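Local coordinates for protein glucose-6-phosphate acetyltransferase 1 (Arabidopsis thaliana, PDB 3T90) that transfers the acetyl group of acetyl-CoA to the amine of D-glucosamine 6-phosphate, a step in the biosynthesis of UDP-N-acetylglucosamine, at residues M109-C112 and K113-C117. Numbering follows the deposited sequence.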
ATOM      1  N   MET A 109       8.484 -11.353  -1.427  1.00  9.16           N
ATOM      2  CA  MET A 109       9.108 -10.821  -2.665  1.00 11.54           C
ATOM      3  C   MET A 109       8.998 -11.849  -3.772  1.00 12.02           C
ATOM      4  O   MET A 109       8.652 -11.504  -4.918  1.00 10.77           O
ATOM      5  CB  MET A 109      10.561 -10.542  -2.395  1.00 10.82           C
ATOM      6  CG  MET A 109      10.765  -9.341  -1.522  1.00 14.64           C
ATOM      7  SD  MET A 109      12.578  -9.243  -1.187  1.00 22.10           S
ATOM      8  CE  MET A 109      12.466  -7.572  -0.651  1.00 22.47           C
ATOM      9  N   ASP A 110       9.187 -13.108  -3.425  1.00 11.36           N
ATOM     10  CA  ASP A 110       9.087 -14.161  -4.463  1.00 11.96           C
ATOM     11  C   ASP A 110       7.674 -14.196  -5.070  1.00 10.87           C
ATOM     12  O   ASP A 110       7.440 -14.272  -6.274  1.00 12.07           O
ATOM     13  CB  ASP A 110       9.375 -15.562  -3.837  1.00 12.45           C
ATOM     14  CG  ASP A 110      10.835 -15.799  -3.486  1.00 16.55           C
ATOM     15  OD1 ASP A 110      11.734 -15.081  -3.954  1.00 18.76           O
ATOM     16  OD2 ASP A 110      11.024 -16.743  -2.663  1.00 16.50           O
ATOM     17  N   HIS A 111       6.642 -14.060  -4.231  1.00 10.35           N
ATOM     18  CA  HIS A 111       5.295 -14.014  -4.707  1.00 10.21           C
ATOM     19  C   HIS A 111       5.084 -12.795  -5.656  1.00  9.69           C
ATOM     20  O   HIS A 111       4.511 -12.928  -6.760  1.00 11.16           O
ATOM     21  CB  HIS A 111       4.346 -13.869  -3.474  1.00  9.69           C
ATOM     22  CG  HIS A 111       2.934 -13.819  -3.906  1.00 10.92           C
ATOM     23  ND1 HIS A 111       2.275 -14.905  -4.479  1.00 17.17           N
ATOM     24  CD2 HIS A 111       2.078 -12.766  -3.980  1.00 13.04           C
ATOM     25  CE1 HIS A 111       1.047 -14.526  -4.798  1.00 15.58           C
ATOM     26  NE2 HIS A 111       0.911 -13.237  -4.535  1.00 12.40           N
ATOM     27  N   CYS A 112       5.549 -11.637  -5.245  1.00 10.23           N
ATOM     28  CA  CYS A 112       5.318 -10.478  -6.079  1.00 11.30           C
ATOM     29  C   CYS A 112       6.092 -10.590  -7.406  1.00 11.30           C
ATOM     30  O   CYS A 112       5.535 -10.174  -8.427  1.00 10.58           O
ATOM     31  CB  CYS A 112       5.811  -9.253  -5.396  1.00 11.73           C
ATOM     32  SG  CYS A 112       4.726  -8.778  -3.998  1.00 14.59           S
ATOM     33  N   LYS A 113       7.309 -11.141  -7.410  1.00 12.33           N
ATOM     34  CA  LYS A 113       8.078 -11.274  -8.657  1.00 12.12           C
ATOM     35  C   LYS A 113       7.302 -12.214  -9.557  1.00 12.09           C
ATOM     36  O   LYS A 113       7.102 -11.929 -10.783  1.00 13.97           O
ATOM     37  CB  LYS A 113       9.449 -11.797  -8.355  1.00 12.74           C
ATOM     38  CG  LYS A 113      10.227 -11.821  -9.663  1.00 17.64           C
ATOM     39  CD  LYS A 113      11.470 -12.646  -9.538  1.00 19.89           C
ATOM     40  CE  LYS A 113      12.498 -12.129  -8.662  1.00 27.92           C
ATOM     41  NZ  LYS A 113      13.689 -12.981  -9.082  1.00 28.33           N
ATOM     42  N   SER A 114       6.789 -13.312  -8.994  1.00 12.89           N
ATOM     43  CA  SER A 114       6.016 -14.277  -9.758  0.69 13.69           C
ATOM     44  C   SER A 114       4.694 -13.724 -10.329  1.00 12.97           C
ATOM     45  O   SER A 114       4.251 -14.142 -11.394  1.00 16.52           O
ATOM     46  CB  SER A 114       5.744 -15.528  -8.913  0.69 15.23           C
ATOM     47  OG  SER A 114       4.695 -15.331  -7.995  0.69 20.99           O
ATOM     48  N   MET A 115       4.088 -12.762  -9.641  1.00 11.43           N
ATOM     49  CA  MET A 115       2.886 -12.108 -10.126  1.00 11.47           C
ATOM     50  C   MET A 115       3.142 -11.001 -11.138  1.00 12.52           C
ATOM     51  O   MET A 115       2.195 -10.326 -11.560  1.00 14.93           O
ATOM     52  CB  MET A 115       2.084 -11.514  -8.902  1.00 13.25           C
ATOM     53  CG  MET A 115       1.636 -12.607  -7.976  1.00 14.43           C
ATOM     54  SD  MET A 115       0.326 -13.623  -8.688  1.00 21.27           S
ATOM     55  CE  MET A 115      -0.983 -12.408  -8.747  1.00 30.91           C
ATOM     56  N   GLY A 116       4.407 -10.776 -11.446  1.00 11.43           N
ATOM     57  CA  GLY A 116       4.761  -9.761 -12.424  1.00 11.20           C
ATOM     58  C   GLY A 116       4.773  -8.348 -11.894  1.00 11.34           C
ATOM     59  O   GLY A 116       4.683  -7.406 -12.662  1.00 11.97           O
ATOM     60  N   CYS A 117       5.013  -8.192 -10.605  1.00 11.36           N
ATOM     61  CA  CYS A 117       5.099  -6.808 -10.063  1.00 10.62           C
ATOM     62  C   CYS A 117       6.447  -6.189 -10.525  1.00 10.46           C
ATOM     63  O   CYS A 117       7.481  -6.935 -10.720  1.00 11.14           O
ATOM     64  CB  CYS A 117       5.186  -6.819  -8.529  1.00  7.78           C
ATOM     65  SG  CYS A 117       3.635  -7.297  -7.742  1.00 11.55           S
TER
HETATM   66  O   HOH W   1       3.997 -17.148  -5.986  1.00 48.34           O
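Met115 lays its CG over one face of the imidazole ring of His111, one helical turn back. This CH-pi contact puts Met115 CG 3.9 Å from the ring centroid, offset toward the rim near NE2. The sulfur lies farther out and meets the ring obliquely. His111 has CG anti to its own backbone N (chi1 -180°), and the ring stands out from the helix. Met115, with CG beside its backbone N (chi1 -63°), reaches back to it. His111 NE2 is hydrogen-bonded to the backbone O of Asp49. With an alanine in place of His111, Met115 CG would probably lose the ring face it lies on, and Asp49 O this partner. Met115 N binds His111 O at 2.9 Å. In one of two modelled conformers, Ser114 OG also donates to His111 O, at 2.7 Å, and a water joins it to His111 ND1. Helix 100-114 ends here in a Schellman motif, within the beta-alpha-beta unit that leads to strand 119-124 of the GNAT fold. Gly116 takes the positive phi (81°), a conformation that favours glycine. Its N bonds to Lys113 O at 3.0 Å, while Cys117 N reaches back to Cys112 O, also at 3.0 Å. The turn brings Cys117 SG to 3.8 Å from Cys112 CB. On the buried side, Cys112 packs on Val70 and Cys117 on Ile72, both of strand 63-74.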